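Local coordinates for hypothetical protein (Pyrococcus furiosus, PDB 2FZF) that is of unknown function but has the helical bundle of the rubrerythrin family in the ferritin clan, many of whose members bind paired iron ions, at residues A[123-128]-A[142-147]. Numbering follows the deposited sequence.
Sequences FYLKLE and YLADME
Tyr124 lies against three side chains of 142-147, those of Leu143, Ala144 and Glu147. Leu143 covers one face of its ring through CB, 3.9 Å from the ring centroid and only 15° off the normal, a CH-pi contact displaced toward the CD2 side. Farther along the same leucine, CD1 reaches CE1 of Tyr124 at 4.1 Å. The CG methylene of Glu147 meets the rim of the ring, near its plane, 3.8 Å from CE2 of Tyr124, while the glutamate carboxylate is turned well out of the aromatic plane. At the root of the tyrosine, its CB sits 3.6 Å from CB of Ala144, and Leu125 adds a looser apolar contact to the same methyl group. With only a methyl group at Ala144, the backbones approach closely here, CA of Tyr124 lying 5.0 Å from CA of Ala144. The two helical segments run antiparallel, at an angle of 164° and with their axes approaching to 8.2 Å, as successive helices of a ferritin-like four-helix bundle; 123-128 lies near the end of helix 103-129, and the chain then reverses into helix 134-164. Chi1 of Tyr124, -68°, sets CG opposite the carbonyl carbon and carries the ring into the bundle, where a hydrogen bond from OH to OE2 of Glu32 on helix 21-44 anchors the far end of a ring already held at face and rim. Leu69 of helix 63-76 touches both Tyr124 and Leu143, bringing a further helix into the packing. Bent at chi2, Glu147 also touches Glu32 and has its carboxylate close to those of Glu62 and Glu117, a cluster of acids consistent with the carboxylate-rich metal sites of rubrerythrin relatives.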
loop_
_atom_site.group_PDB
_atom_site.type_symbol
_atom_site.label_atom_id
_atom_site.label_comp_id
_atom_site.label_asym_id
_atom_site.label_seq_id
_atom_site.Cartn_x
_atom_site.Cartn_y
_atom_site.Cartn_z
ATOM N N PHE A 123 -10.148 -11.006 5.423
ATOM C CA PHE A 123 -11.455 -11.514 5.004
ATOM C C PHE A 123 -11.305 -12.106 3.581
ATOM O O PHE A 123 -11.611 -13.272 3.351
ATOM C CB PHE A 123 -12.478 -10.351 5.040
ATOM C CG PHE A 123 -13.907 -10.749 4.720
ATOM C CD1 PHE A 123 -14.333 -10.875 3.400
ATOM C CD2 PHE A 123 -14.832 -10.967 5.739
ATOM C CE1 PHE A 123 -15.657 -11.196 3.100
ATOM C CE2 PHE A 123 -16.157 -11.288 5.447
ATOM C CZ PHE A 123 -16.569 -11.406 4.125
ATOM N N TYR A 124 -10.796 -11.306 2.647
ATOM C CA TYR A 124 -10.612 -11.758 1.283
ATOM C C TYR A 124 -9.628 -12.908 1.150
ATOM O O TYR A 124 -9.570 -13.581 0.112
ATOM C CB TYR A 124 -10.156 -10.605 0.416
ATOM C CG TYR A 124 -11.207 -9.559 0.226
ATOM C CD1 TYR A 124 -12.492 -9.902 -0.209
ATOM C CD2 TYR A 124 -10.912 -8.215 0.428
ATOM C CE1 TYR A 124 -13.455 -8.929 -0.446
ATOM C CE2 TYR A 124 -11.867 -7.238 0.197
ATOM C CZ TYR A 124 -13.135 -7.596 -0.245
ATOM O OH TYR A 124 -14.056 -6.620 -0.527
ATOM N N LEU A 125 -8.833 -13.111 2.196
ATOM C CA LEU A 125 -7.853 -14.195 2.235
ATOM C C LEU A 125 -8.603 -15.488 2.486
ATOM O O LEU A 125 -8.303 -16.521 1.887
ATOM C CB LEU A 125 -6.859 -13.973 3.372
ATOM C CG LEU A 125 -5.508 -13.402 2.945
ATOM C CD1 LEU A 125 -4.640 -13.122 4.170
ATOM C CD2 LEU A 125 -4.838 -14.393 2.001
ATOM N N LYS A 126 -9.582 -15.418 3.386
ATOM C CA LYS A 126 -10.389 -16.576 3.721
ATOM C C LYS A 126 -11.340 -16.886 2.575
ATOM O O LYS A 126 -11.417 -18.025 2.114
ATOM C CB LYS A 126 -11.187 -16.344 5.010
ATOM C CG LYS A 126 -12.224 -17.453 5.301
ATOM C CD LYS A 126 -11.622 -18.881 5.254
ATOM C CE LYS A 126 -12.708 -19.969 5.200
ATOM N NZ LYS A 126 -13.649 -19.918 6.364
ATOM N N LEU A 127 -12.059 -15.867 2.116
ATOM C CA LEU A 127 -13.011 -16.028 1.024
ATOM C C LEU A 127 -12.300 -16.661 -0.159
ATOM O O LEU A 127 -12.908 -17.371 -0.963
ATOM C CB LEU A 127 -13.588 -14.669 0.627
ATOM C CG LEU A 127 -15.111 -14.571 0.508
ATOM C CD1 LEU A 127 -15.755 -14.991 1.817
ATOM C CD2 LEU A 127 -15.511 -13.151 0.159
ATOM N N GLU A 128 -11.001 -16.404 -0.259
ATOM C CA GLU A 128 -10.211 -16.965 -1.343
ATOM C C GLU A 128 -10.179 -18.479 -1.269
ATOM O O GLU A 128 -10.269 -19.169 -2.288
ATOM C CB GLU A 128 -8.779 -16.455 -1.287
ATOM C CG GLU A 128 -7.863 -17.251 -2.189
ATOM C CD GLU A 128 -6.447 -16.762 -2.148
ATOM O OE1 GLU A 128 -5.902 -16.614 -1.031
ATOM O OE2 GLU A 128 -5.880 -16.529 -3.235
ATOM N N TYR A 142 -6.280 -10.753 -5.263
ATOM C CA TYR A 142 -6.033 -9.391 -5.739
ATOM C C TYR A 142 -6.645 -8.367 -4.782
ATOM O O TYR A 142 -6.008 -7.373 -4.433
ATOM C CB TYR A 142 -6.627 -9.216 -7.146
ATOM C CG TYR A 142 -6.632 -7.788 -7.656
ATOM C CD1 TYR A 142 -7.721 -6.941 -7.416
ATOM C CD2 TYR A 142 -5.532 -7.267 -8.344
ATOM C CE1 TYR A 142 -7.712 -5.613 -7.845
ATOM C CE2 TYR A 142 -5.509 -5.942 -8.776
ATOM C CZ TYR A 142 -6.600 -5.119 -8.523
ATOM O OH TYR A 142 -6.571 -3.804 -8.931
ATOM N N LEU A 143 -7.886 -8.628 -4.371
ATOM C CA LEU A 143 -8.602 -7.761 -3.452
ATOM C C LEU A 143 -7.886 -7.719 -2.083
ATOM O O LEU A 143 -7.669 -6.638 -1.516
ATOM C CB LEU A 143 -10.058 -8.239 -3.307
ATOM C CG LEU A 143 -11.008 -8.006 -4.495
ATOM C CD1 LEU A 143 -12.287 -8.819 -4.326
ATOM C CD2 LEU A 143 -11.329 -6.530 -4.612
ATOM N N ALA A 144 -7.507 -8.892 -1.573
ATOM C CA ALA A 144 -6.792 -8.994 -0.305
ATOM C C ALA A 144 -5.440 -8.248 -0.301
ATOM O O ALA A 144 -5.122 -7.535 0.657
ATOM C CB ALA A 144 -6.568 -10.457 0.050
ATOM N N ASP A 145 -4.643 -8.410 -1.359
ATOM C CA ASP A 145 -3.346 -7.734 -1.430
ATOM C C ASP A 145 -3.485 -6.220 -1.545
ATOM O O ASP A 145 -2.696 -5.463 -0.962
ATOM C CB ASP A 145 -2.504 -8.297 -2.581
ATOM C CG ASP A 145 -1.855 -9.637 -2.221
ATOM O OD1 ASP A 145 -1.900 -10.017 -1.024
ATOM O OD2 ASP A 145 -1.297 -10.296 -3.126
ATOM N N MET A 146 -4.493 -5.793 -2.297
ATOM C CA MET A 146 -4.807 -4.385 -2.455
ATOM C C MET A 146 -5.191 -3.834 -1.076
ATOM O O MET A 146 -4.770 -2.752 -0.704
ATOM C CB MET A 146 -5.994 -4.205 -3.414
ATOM C CG MET A 146 -5.648 -4.228 -4.904
ATOM S SD MET A 146 -4.278 -3.125 -5.305
ATOM C CE MET A 146 -4.947 -1.477 -4.895
ATOM N N GLU A 147 -6.003 -4.581 -0.330
ATOM C CA GLU A 147 -6.425 -4.152 0.999
ATOM C C GLU A 147 -5.234 -4.144 1.960
ATOM O O GLU A 147 -5.051 -3.219 2.755
ATOM C CB GLU A 147 -7.517 -5.083 1.535
ATOM C CG GLU A 147 -8.882 -4.924 0.869
ATOM C CD GLU A 147 -9.507 -3.565 1.136
ATOM O OE1 GLU A 147 -9.084 -2.568 0.512
ATOM O OE2 GLU A 147 -10.418 -3.489 1.988
#